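Local coordinates for protein putative glucose-6-phosphate 1-epimerase (Salmonella typhimurium, PDB 2HTA) that probably interconverts the alpha and beta anomers of glucose 6-phosphate as a hexose-6-phosphate 1-epimerase, at residues G159-E167 / R299-A307; V192-V203 / D223-V234. One frame throughout, in Å; residues are numbered along the deposited sequence.

Overall arrangement
Contact 1 (159-167 with 299-307) and contact 2 (192-203 with 223-234) share one large antiparallel sheet of the mutarotase-type beta-sandwich. Their centres are about 19 Å apart, and their nearest atoms about 7 Å apart. Strand 242-249 bridges them, pairing with 298-308 on one edge and with 232-237 on the other. Contact 1 pairs two strands far apart in sequence near the middle of the sheet. Contact 2 falls between those strands in sequence and runs from the same sheet into a second one through strands 198-201 and 222-226. Both come near the probable active site: the side chains of Q302 and D223 each lie about 6 Å from that of E282.

Contact 1 of 2, residues G159-E167 / R299-A307; sequences GKTCEIELE and RLAQTICVA
C162 and I304 form one rung of an antiparallel beta ladder that continues to E167 and R299. It joins two strands of the large sheet of a galactose-mutarotase-type beta-sandwich, 132 residues apart in sequence. The strand axes run at 172°, almost exactly antiparallel.

Backbone bonds carry the ladder. C162, I164 and L166 exchange reciprocal N-H...O bonds with I304, Q302 and L300. The shortest is L166 N to L300 O, 2.7 Å. Between them, CA-H groups of the non-hydrogen-bonded pairs also touch carbonyls, as in R299 CA to L166 O, 3.1 Å. A water joins K160 to V306, donating a hydrogen bond to K160 O and accepting one from V306 N.

Apolar contacts lie on the face of C162, I164, L166, L300, Q302 and I304. I164 CD1 meets I304 CD1 at 4.2 Å. Both isoleucines hold CG1 beside the backbone N (chi1 -58° and -47°), which lets the two tips meet diagonally across the strands. L62 and W65 of strand 61-67 cover this end. Q302 is the polar exception: its amide is bonded to S180 and T283, close to the proposed catalytic H179 and E282.

Charged and small groups occupy the other face. E163 CG lies alongside T303 OG1. The E167 carboxylate turns to H169 and R155, while its OE2 also rests against R299 CD. R299 bends at chi3, bringing its guanidinium back toward E165. The resulting salt bridge is long, with E165 OE2 3.7 Å from R299 NH1.

Contact 2 of 2, residues V192-V203 / D223-V234; sequences VSGLGDRFIDKV and DRVYLNPEACSV
L195 packs CD1 over one face of the Y226 ring, a CH-pi contact 4.0 Å from the centroid. L195 CD2 lies near S233 OG, which is bonded to H248. Y226 CD2 also touches F199 CB at 3.6 Å, and its hydroxyl is bonded to Q216.

F199 is the second large contributor. Its CG sits between the backbone N and carbonyl carbon (chi1 58°), and the ring runs alongside R224. The guanidinium lies nearly flat against it, the planes 21° apart, with F199 CE1 over its centre. R224 NH2 then reaches D201 OD2 at 3.2 Å in a salt bridge, from above the carboxylate plane. Q216 holds R224 NH1. F199, D201, Q216 and a water on R224 NE together fix the rotation of the guanidinium, while N204 steadies D201 OD2.

D223 is the third, a substrate-binding residue by similarity. Its carbonyl accepts K202 N at 2.9 Å. Its carboxylate lies against K202 CE, with OD1 3.6 Å away. K202 NZ stands farther off, so any charge attraction is probably modest.

Between the two short ladders both chains leave the sheet as loops, and the register shifts by two residues. D197 OD1 takes N228 ND2 and R198 N from opposite faces of its plane. A water links L195 O, R198 O and N228 N.

The contact spans two antiparallel ladders. I200 pairs with V225 where strands 198-201 and 222-226 meet, and S193 with V234 where 191-193 meets 232-237. Strand 207-210 flanks 198-201, strand 253-258 borders 222-226 and packs on L195 and D223, and strand 242-249 lies beside 232-237.

Contact 1 of 2, residues G159-E167 / R299-A307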
loop_
_atom_site.group_PDB
_atom_site.type_symbol
_atom_site.label_atom_id
_atom_site.label_comp_id
_atom_site.label_asym_id
_atom_site.label_seq_id
_atom_site.Cartn_x
_atom_site.Cartn_y
_atom_site.Cartn_z
ATOM N N GLY A 159 -10.090 1.899 -11.330
ATOM C CA GLY A 159 -10.941 1.459 -12.411
ATOM C C GLY A 159 -10.630 0.042 -12.740
ATOM O O GLY A 159 -10.470 -0.805 -11.864
ATOM N N LYS A 160 -10.544 -0.252 -14.036
ATOM C CA LYS A 160 -10.059 -1.594 -14.488
ATOM C C LYS A 160 -8.628 -1.882 -13.979
ATOM O O LYS A 160 -8.251 -3.032 -13.714
ATOM C CB LYS A 160 -10.073 -1.592 -16.036
ATOM C CG LYS A 160 -9.555 -2.870 -16.671
ATOM C CD LYS A 160 -9.742 -2.886 -18.233
ATOM C CE LYS A 160 -9.004 -1.717 -18.860
ATOM N NZ LYS A 160 -8.780 -1.792 -20.375
ATOM N N THR A 161 -7.816 -0.841 -13.892
ATOM C CA THR A 161 -6.541 -0.985 -13.246
ATOM C C THR A 161 -6.505 0.014 -12.059
ATOM O O THR A 161 -7.437 0.818 -11.835
ATOM C CB THR A 161 -5.381 -0.643 -14.176
ATOM O OG1 THR A 161 -5.451 0.720 -14.566
ATOM C CG2 THR A 161 -5.300 -1.574 -15.444
ATOM N N CYS A 162 -5.418 -0.012 -11.302
ATOM C CA CYS A 162 -5.329 0.892 -10.150
ATOM C C CYS A 162 -3.975 1.582 -10.235
ATOM O O CYS A 162 -2.964 0.889 -10.359
ATOM C CB CYS A 162 -5.457 0.057 -8.880
ATOM S SG CYS A 162 -5.298 1.095 -7.350
ATOM N N GLU A 163 -3.946 2.915 -10.228
ATOM C CA GLU A 163 -2.691 3.654 -10.242
ATOM C C GLU A 163 -2.577 4.420 -8.942
ATOM O O GLU A 163 -3.563 4.972 -8.439
ATOM C CB GLU A 163 -2.593 4.613 -11.400
ATOM C CG GLU A 163 -2.891 3.925 -12.723
ATOM C CD GLU A 163 -2.866 4.928 -13.873
ATOM O OE1 GLU A 163 -2.236 6.028 -13.692
ATOM O OE2 GLU A 163 -3.463 4.610 -14.932
ATOM N N ILE A 164 -1.358 4.445 -8.407
ATOM C CA ILE A 164 -1.071 5.148 -7.134
ATOM C C ILE A 164 0.153 5.995 -7.431
ATOM O O ILE A 164 1.118 5.472 -7.959
ATOM C CB ILE A 164 -0.793 4.147 -6.007
ATOM C CG1 ILE A 164 -2.010 3.214 -5.853
ATOM C CG2 ILE A 164 -0.517 4.924 -4.653
ATOM C CD1 ILE A 164 -1.723 1.867 -5.183
ATOM N N GLU A 165 0.098 7.294 -7.165
ATOM C CA GLU A 165 1.285 8.130 -7.361
ATOM C C GLU A 165 1.454 9.016 -6.130
ATOM O O GLU A 165 0.541 9.759 -5.759
ATOM C CB GLU A 165 1.110 8.984 -8.615
ATOM C CG GLU A 165 2.271 10.008 -8.877
ATOM C CD GLU A 165 1.946 10.969 -10.025
ATOM O OE1 GLU A 165 0.985 11.769 -9.911
ATOM O OE2 GLU A 165 2.648 10.918 -11.055
ATOM N N LEU A 166 2.595 8.895 -5.476
ATOM C CA LEU A 166 2.975 9.740 -4.350
ATOM C C LEU A 166 3.976 10.840 -4.751
ATOM O O LEU A 166 5.011 10.564 -5.351
ATOM C CB LEU A 166 3.598 8.855 -3.268
ATOM C CG LEU A 166 3.955 9.636 -1.999
ATOM C CD1 LEU A 166 2.705 10.083 -1.201
ATOM C CD2 LEU A 166 4.907 8.779 -1.141
ATOM N N GLU A 167 3.715 12.081 -4.358
ATOM C CA GLU A 167 4.548 13.214 -4.793
ATOM C C GLU A 167 4.775 14.123 -3.580
ATOM O O GLU A 167 3.803 14.546 -2.920
ATOM C CB GLU A 167 3.785 13.981 -5.879
ATOM C CG GLU A 167 4.455 15.222 -6.358
ATOM C CD GLU A 167 3.625 15.871 -7.512
ATOM O OE1 GLU A 167 2.855 16.863 -7.299
ATOM O OE2 GLU A 167 3.740 15.322 -8.624
ATOM N N ARG A 299 8.829 11.646 -6.569
ATOM C CA ARG A 299 7.665 10.894 -6.954
ATOM C C ARG A 299 7.954 9.419 -6.744
ATOM O O ARG A 299 9.093 8.973 -6.876
ATOM C CB ARG A 299 7.306 11.177 -8.437
ATOM C CG ARG A 299 6.887 12.636 -8.684
ATOM C CD ARG A 299 6.138 12.819 -10.011
ATOM N NE ARG A 299 7.070 12.905 -11.129
ATOM C CZ ARG A 299 7.061 12.070 -12.172
ATOM N NH1 ARG A 299 6.142 11.114 -12.229
ATOM N NH2 ARG A 299 7.939 12.209 -13.179
ATOM N N LEU A 300 6.913 8.654 -6.403
ATOM C CA LEU A 300 6.988 7.199 -6.361
ATOM C C LEU A 300 5.587 6.706 -6.829
ATOM O O LEU A 300 4.553 7.289 -6.427
ATOM C CB LEU A 300 7.188 6.760 -4.922
ATOM C CG LEU A 300 7.583 5.314 -4.600
ATOM C CD1 LEU A 300 8.964 4.938 -5.246
ATOM C CD2 LEU A 300 7.565 5.100 -3.077
ATOM N N ALA A 301 5.561 5.699 -7.707
ATOM C CA ALA A 301 4.264 5.241 -8.267
ATOM C C ALA A 301 4.221 3.759 -8.417
ATOM O O ALA A 301 5.229 3.108 -8.704
ATOM C CB ALA A 301 3.947 5.927 -9.623
ATOM N N GLN A 302 3.003 3.242 -8.267
ATOM C CA GLN A 302 2.714 1.832 -8.472
ATOM C C GLN A 302 1.388 1.704 -9.290
ATOM O O GLN A 302 0.440 2.439 -9.012
ATOM C CB GLN A 302 2.557 1.174 -7.101
ATOM C CG GLN A 302 2.287 -0.353 -7.211
ATOM C CD GLN A 302 2.094 -1.015 -5.894
ATOM O OE1 GLN A 302 0.980 -1.397 -5.559
ATOM N NE2 GLN A 302 3.193 -1.153 -5.110
ATOM N N THR A 303 1.370 0.827 -10.297
ATOM C CA THR A 303 0.189 0.481 -11.058
ATOM C C THR A 303 -0.040 -1.015 -10.882
ATOM O O THR A 303 0.900 -1.804 -10.831
ATOM C CB THR A 303 0.346 0.916 -12.539
ATOM O OG1 THR A 303 0.383 2.349 -12.544
ATOM C CG2 THR A 303 -0.867 0.464 -13.383
ATOM N N ILE A 304 -1.306 -1.360 -10.668
ATOM C CA ILE A 304 -1.732 -2.721 -10.462
ATOM C C ILE A 304 -2.718 -3.130 -11.567
ATOM O O ILE A 304 -3.691 -2.392 -11.883
ATOM C CB ILE A 304 -2.441 -2.874 -9.082
ATOM C CG1 ILE A 304 -1.620 -2.205 -7.963
ATOM C CG2 ILE A 304 -2.712 -4.394 -8.823
ATOM C CD1 ILE A 304 -2.430 -1.977 -6.626
ATOM N N CYS A 305 -2.500 -4.323 -12.099
ATOM C CA CYS A 305 -3.310 -4.846 -13.237
ATOM C C CYS A 305 -3.594 -6.309 -12.906
ATOM O O CYS A 305 -2.699 -7.039 -12.449
ATOM C CB CYS A 305 -2.437 -4.732 -14.505
ATOM S SG CYS A 305 -3.197 -5.332 -15.950
ATOM N N VAL A 306 -4.834 -6.758 -13.105
ATOM C CA VAL A 306 -5.177 -8.158 -12.906
ATOM C C VAL A 306 -5.401 -8.878 -14.248
ATOM O O VAL A 306 -5.985 -8.307 -15.163
ATOM C CB VAL A 306 -6.444 -8.316 -12.041
ATOM C CG1 VAL A 306 -6.695 -9.809 -11.768
ATOM C CG2 VAL A 306 -6.254 -7.597 -10.759
ATOM N N ALA A 307 -4.901 -10.120 -14.351
ATOM C CA ALA A 307 -5.103 -10.960 -15.568
ATOM C C ALA A 307 -5.476 -12.372 -15.187
ATOM O O ALA A 307 -5.063 -12.890 -14.158
ATOM C CB ALA A 307 -3.890 -10.972 -16.441
HETATM O O HOH W 1 -6.570 -5.006 -14.435
#

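Contact 2 of 2, residues V192-V203 / D223-V234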
loop_
_atom_site.group_PDB
_atom_site.type_symbol
_atom_site.label_atom_id
_atom_site.label_comp_id
_atom_site.label_asym_id
_atom_site.label_seq_id
_atom_site.Cartn_x
_atom_site.Cartn_y
_atom_site.Cartn_z
ATOM N N VAL A 192 6.233 -15.013 -6.912
ATOM C CA VAL A 192 6.329 -13.694 -7.541
ATOM C C VAL A 192 7.544 -13.698 -8.450
ATOM O O VAL A 192 8.638 -14.068 -8.018
ATOM C CB VAL A 192 6.433 -12.569 -6.474
ATOM C CG1 VAL A 192 6.538 -11.174 -7.154
ATOM C CG2 VAL A 192 5.198 -12.636 -5.549
ATOM N N SER A 193 7.352 -13.300 -9.704
ATOM C CA SER A 193 8.455 -13.246 -10.664
ATOM C C SER A 193 8.751 -11.791 -10.987
ATOM O O SER A 193 8.007 -10.891 -10.540
ATOM C CB SER A 193 8.081 -14.032 -11.949
ATOM O OG SER A 193 6.903 -13.514 -12.495
ATOM N N GLY A 194 9.793 -11.565 -11.796
ATOM C CA GLY A 194 10.175 -10.255 -12.245
ATOM C C GLY A 194 11.001 -9.537 -11.189
ATOM O O GLY A 194 11.234 -8.343 -11.291
ATOM N N LEU A 195 11.491 -10.285 -10.219
ATOM C CA LEU A 195 12.226 -9.677 -9.073
ATOM C C LEU A 195 13.737 -9.515 -9.257
ATOM O O LEU A 195 14.442 -9.039 -8.336
ATOM C CB LEU A 195 11.923 -10.444 -7.782
ATOM C CG LEU A 195 10.472 -10.338 -7.296
ATOM C CD1 LEU A 195 10.214 -11.350 -6.160
ATOM C CD2 LEU A 195 10.025 -8.932 -6.884
ATOM N N GLY A 196 14.233 -9.859 -10.436
ATOM C CA GLY A 196 15.634 -9.616 -10.736
ATOM C C GLY A 196 16.598 -10.593 -10.065
ATOM O O GLY A 196 16.354 -11.815 -10.056
ATOM N N ASP A 197 17.710 -10.076 -9.538
ATOM C CA ASP A 197 18.771 -10.954 -9.074
ATOM C C ASP A 197 19.133 -10.729 -7.605
ATOM O O ASP A 197 18.774 -11.561 -6.742
ATOM C CB ASP A 197 19.985 -10.957 -10.072
ATOM C CG ASP A 197 20.564 -9.549 -10.385
ATOM O OD1 ASP A 197 20.226 -8.497 -9.753
ATOM O OD2 ASP A 197 21.451 -9.536 -11.294
ATOM N N ARG A 198 19.853 -9.642 -7.311
ATOM C CA ARG A 198 20.327 -9.444 -5.900
ATOM C C ARG A 198 19.218 -8.987 -4.988
ATOM O O ARG A 198 18.307 -8.240 -5.412
ATOM C CB ARG A 198 21.487 -8.464 -5.868
ATOM C CG ARG A 198 22.661 -9.024 -6.709
ATOM C CD ARG A 198 23.991 -8.204 -6.588
ATOM N NE ARG A 198 25.079 -9.104 -7.039
ATOM C CZ ARG A 198 25.846 -9.841 -6.229
ATOM N NH1 ARG A 198 25.726 -9.768 -4.899
ATOM N NH2 ARG A 198 26.771 -10.625 -6.764
ATOM N N PHE A 199 19.314 -9.376 -3.711
ATOM C CA PHE A 199 18.363 -8.970 -2.693
ATOM C C PHE A 199 19.023 -8.943 -1.321
ATOM O O PHE A 199 20.088 -9.553 -1.124
ATOM C CB PHE A 199 17.129 -9.889 -2.608
ATOM C CG PHE A 199 17.451 -11.329 -2.338
ATOM C CD1 PHE A 199 17.464 -11.813 -1.021
ATOM C CD2 PHE A 199 17.691 -12.210 -3.376
ATOM C CE1 PHE A 199 17.736 -13.165 -0.749
ATOM C CE2 PHE A 199 17.961 -13.583 -3.106
ATOM C CZ PHE A 199 17.986 -14.041 -1.771
ATOM N N ILE A 200 18.426 -8.190 -0.432
ATOM C CA ILE A 200 18.852 -8.172 0.993
ATOM C C ILE A 200 17.778 -8.924 1.732
ATOM O O ILE A 200 16.599 -8.607 1.600
ATOM C CB ILE A 200 18.977 -6.727 1.526
ATOM C CG1 ILE A 200 20.114 -6.029 0.779
ATOM C CG2 ILE A 200 19.339 -6.714 3.052
ATOM C CD1 ILE A 200 19.930 -4.469 0.722
ATOM N N ASP A 201 18.191 -9.949 2.476
ATOM C CA ASP A 201 17.269 -10.780 3.236
ATOM C C ASP A 201 17.249 -10.293 4.683
ATOM O O ASP A 201 18.153 -10.634 5.488
ATOM C CB ASP A 201 17.756 -12.237 3.168
ATOM C CG ASP A 201 16.795 -13.213 3.790
ATOM O OD1 ASP A 201 15.904 -12.764 4.521
ATOM O OD2 ASP A 201 16.968 -14.438 3.586
ATOM N N LYS A 202 16.194 -9.551 5.030
ATOM C CA LYS A 202 16.053 -8.956 6.355
ATOM C C LYS A 202 15.714 -9.997 7.432
ATOM O O LYS A 202 15.845 -9.725 8.616
ATOM C CB LYS A 202 14.950 -7.901 6.315
ATOM C CG LYS A 202 15.441 -6.621 5.631
ATOM C CD LYS A 202 14.611 -5.421 6.084
ATOM C CE LYS A 202 13.625 -5.051 4.989
ATOM N NZ LYS A 202 12.941 -3.763 5.302
ATOM N N VAL A 203 15.222 -11.160 7.010
ATOM C CA VAL A 203 14.954 -12.242 7.928
ATOM C C VAL A 203 16.271 -12.847 8.396
ATOM O O VAL A 203 16.351 -13.322 9.506
ATOM C CB VAL A 203 14.035 -13.353 7.346
ATOM C CG1 VAL A 203 13.948 -14.594 8.269
ATOM C CG2 VAL A 203 12.629 -12.837 7.098
ATOM N N ASP A 223 11.217 -11.687 3.924
ATOM C CA ASP A 223 11.288 -10.231 4.031
ATOM C C ASP A 223 12.532 -9.803 3.285
ATOM O O ASP A 223 13.635 -9.879 3.811
ATOM C CB ASP A 223 11.324 -9.770 5.506
ATOM C CG ASP A 223 11.123 -8.258 5.650
ATOM O OD1 ASP A 223 11.022 -7.554 4.592
ATOM O OD2 ASP A 223 11.038 -7.762 6.809
ATOM N N ARG A 224 12.359 -9.435 2.022
ATOM C CA ARG A 224 13.462 -9.249 1.098
ATOM C C ARG A 224 13.339 -7.927 0.365
ATOM O O ARG A 224 12.227 -7.534 -0.084
ATOM C CB ARG A 224 13.521 -10.410 0.093
ATOM C CG ARG A 224 14.097 -11.678 0.807
ATOM C CD ARG A 224 13.822 -12.936 0.071
ATOM N NE ARG A 224 14.468 -13.988 0.869
ATOM C CZ ARG A 224 15.020 -15.066 0.354
ATOM N NH1 ARG A 224 14.955 -15.271 -0.961
ATOM N NH2 ARG A 224 15.629 -15.937 1.157
ATOM N N VAL A 225 14.473 -7.226 0.265
ATOM C CA VAL A 225 14.583 -6.008 -0.512
ATOM C C VAL A 225 15.292 -6.326 -1.816
ATOM O O VAL A 225 16.488 -6.657 -1.833
ATOM C CB VAL A 225 15.415 -4.903 0.227
ATOM C CG1 VAL A 225 15.383 -3.602 -0.609
ATOM C CG2 VAL A 225 14.910 -4.715 1.692
ATOM N N TYR A 226 14.578 -6.311 -2.929
ATOM C CA TYR A 226 15.214 -6.567 -4.219
ATOM C C TYR A 226 15.909 -5.300 -4.742
ATOM O O TYR A 226 15.327 -4.226 -4.765
ATOM C CB TYR A 226 14.149 -7.145 -5.211
ATOM C CG TYR A 226 13.573 -8.414 -4.586
ATOM C CD1 TYR A 226 12.465 -8.361 -3.760
ATOM C CD2 TYR A 226 14.239 -9.655 -4.731
ATOM C CE1 TYR A 226 11.973 -9.522 -3.154
ATOM C CE2 TYR A 226 13.771 -10.783 -4.127
ATOM C CZ TYR A 226 12.639 -10.707 -3.324
ATOM O OH TYR A 226 12.151 -11.838 -2.720
ATOM N N LEU A 227 17.166 -5.451 -5.155
ATOM C CA LEU A 227 18.031 -4.322 -5.546
ATOM C C LEU A 227 17.979 -4.050 -7.045
ATOM O O LEU A 227 18.366 -2.978 -7.497
ATOM C CB LEU A 227 19.472 -4.669 -5.128
ATOM C CG LEU A 227 19.648 -4.903 -3.617
ATOM C CD1 LEU A 227 21.135 -5.199 -3.365
ATOM C CD2 LEU A 227 19.192 -3.684 -2.873
ATOM N N ASN A 228 17.485 -5.019 -7.830
ATOM C CA ASN A 228 17.537 -4.900 -9.269
ATOM C C ASN A 228 16.298 -5.571 -9.924
ATOM O O ASN A 228 16.427 -6.310 -10.898
ATOM C CB ASN A 228 18.807 -5.543 -9.787
ATOM C CG ASN A 228 19.114 -5.192 -11.229
ATOM O OD1 ASN A 228 18.903 -4.054 -11.701
ATOM N ND2 ASN A 228 19.628 -6.186 -11.956
ATOM N N PRO A 229 15.103 -5.289 -9.380
ATOM C CA PRO A 229 13.891 -5.895 -9.899
ATOM C C PRO A 229 13.518 -5.256 -11.237
ATOM O O PRO A 229 13.955 -4.131 -11.561
ATOM C CB PRO A 229 12.851 -5.558 -8.802
ATOM C CG PRO A 229 13.317 -4.171 -8.327
ATOM C CD PRO A 229 14.822 -4.385 -8.240
ATOM N N GLU A 230 12.723 -5.991 -12.030
ATOM C CA GLU A 230 12.196 -5.468 -13.253
ATOM C C GLU A 230 11.055 -4.509 -12.934
ATOM O O GLU A 230 10.561 -4.519 -11.831
ATOM C CB GLU A 230 11.714 -6.611 -14.132
ATOM C CG GLU A 230 12.851 -7.515 -14.669
ATOM C CD GLU A 230 12.379 -8.909 -15.079
ATOM O OE1 GLU A 230 11.195 -9.142 -15.385
ATOM O OE2 GLU A 230 13.252 -9.772 -15.177
ATOM N N ALA A 231 10.613 -3.723 -13.935
ATOM C CA ALA A 231 9.538 -2.758 -13.756
ATOM C C ALA A 231 8.271 -3.447 -13.275
ATOM O O ALA A 231 7.512 -2.894 -12.470
ATOM C CB ALA A 231 9.232 -2.015 -15.090
ATOM N N CYS A 232 8.018 -4.643 -13.807
ATOM C CA CYS A 232 6.779 -5.345 -13.495
ATOM C C CYS A 232 7.052 -6.598 -12.648
ATOM O O CYS A 232 7.724 -7.534 -13.108
ATOM C CB CYS A 232 6.106 -5.725 -14.827
ATOM S SG CYS A 232 4.453 -6.438 -14.491
ATOM N N SER A 233 6.554 -6.618 -11.418
ATOM C CA SER A 233 6.526 -7.843 -10.649
ATOM C C SER A 233 5.260 -8.605 -11.007
ATOM O O SER A 233 4.209 -7.994 -11.182
ATOM C CB SER A 233 6.475 -7.551 -9.125
ATOM O OG SER A 233 7.500 -6.634 -8.689
ATOM N N VAL A 234 5.317 -9.933 -11.077
ATOM C CA VAL A 234 4.088 -10.656 -11.381
ATOM C C VAL A 234 3.812 -11.640 -10.256
ATOM O O VAL A 234 4.676 -12.492 -9.948
ATOM C CB VAL A 234 4.187 -11.422 -12.711
ATOM C CG1 VAL A 234 2.867 -12.215 -12.980
ATOM C CG2 VAL A 234 4.562 -10.483 -13.868
HETATM O O HOH W 2 9.684 -6.425 -10.101
HETATM O O HOH W 3 16.810 -7.820 -7.681
HETATM O O HOH W 4 13.487 -11.099 -12.907
HETATM O O HOH W 5 13.561 -13.530 3.689
#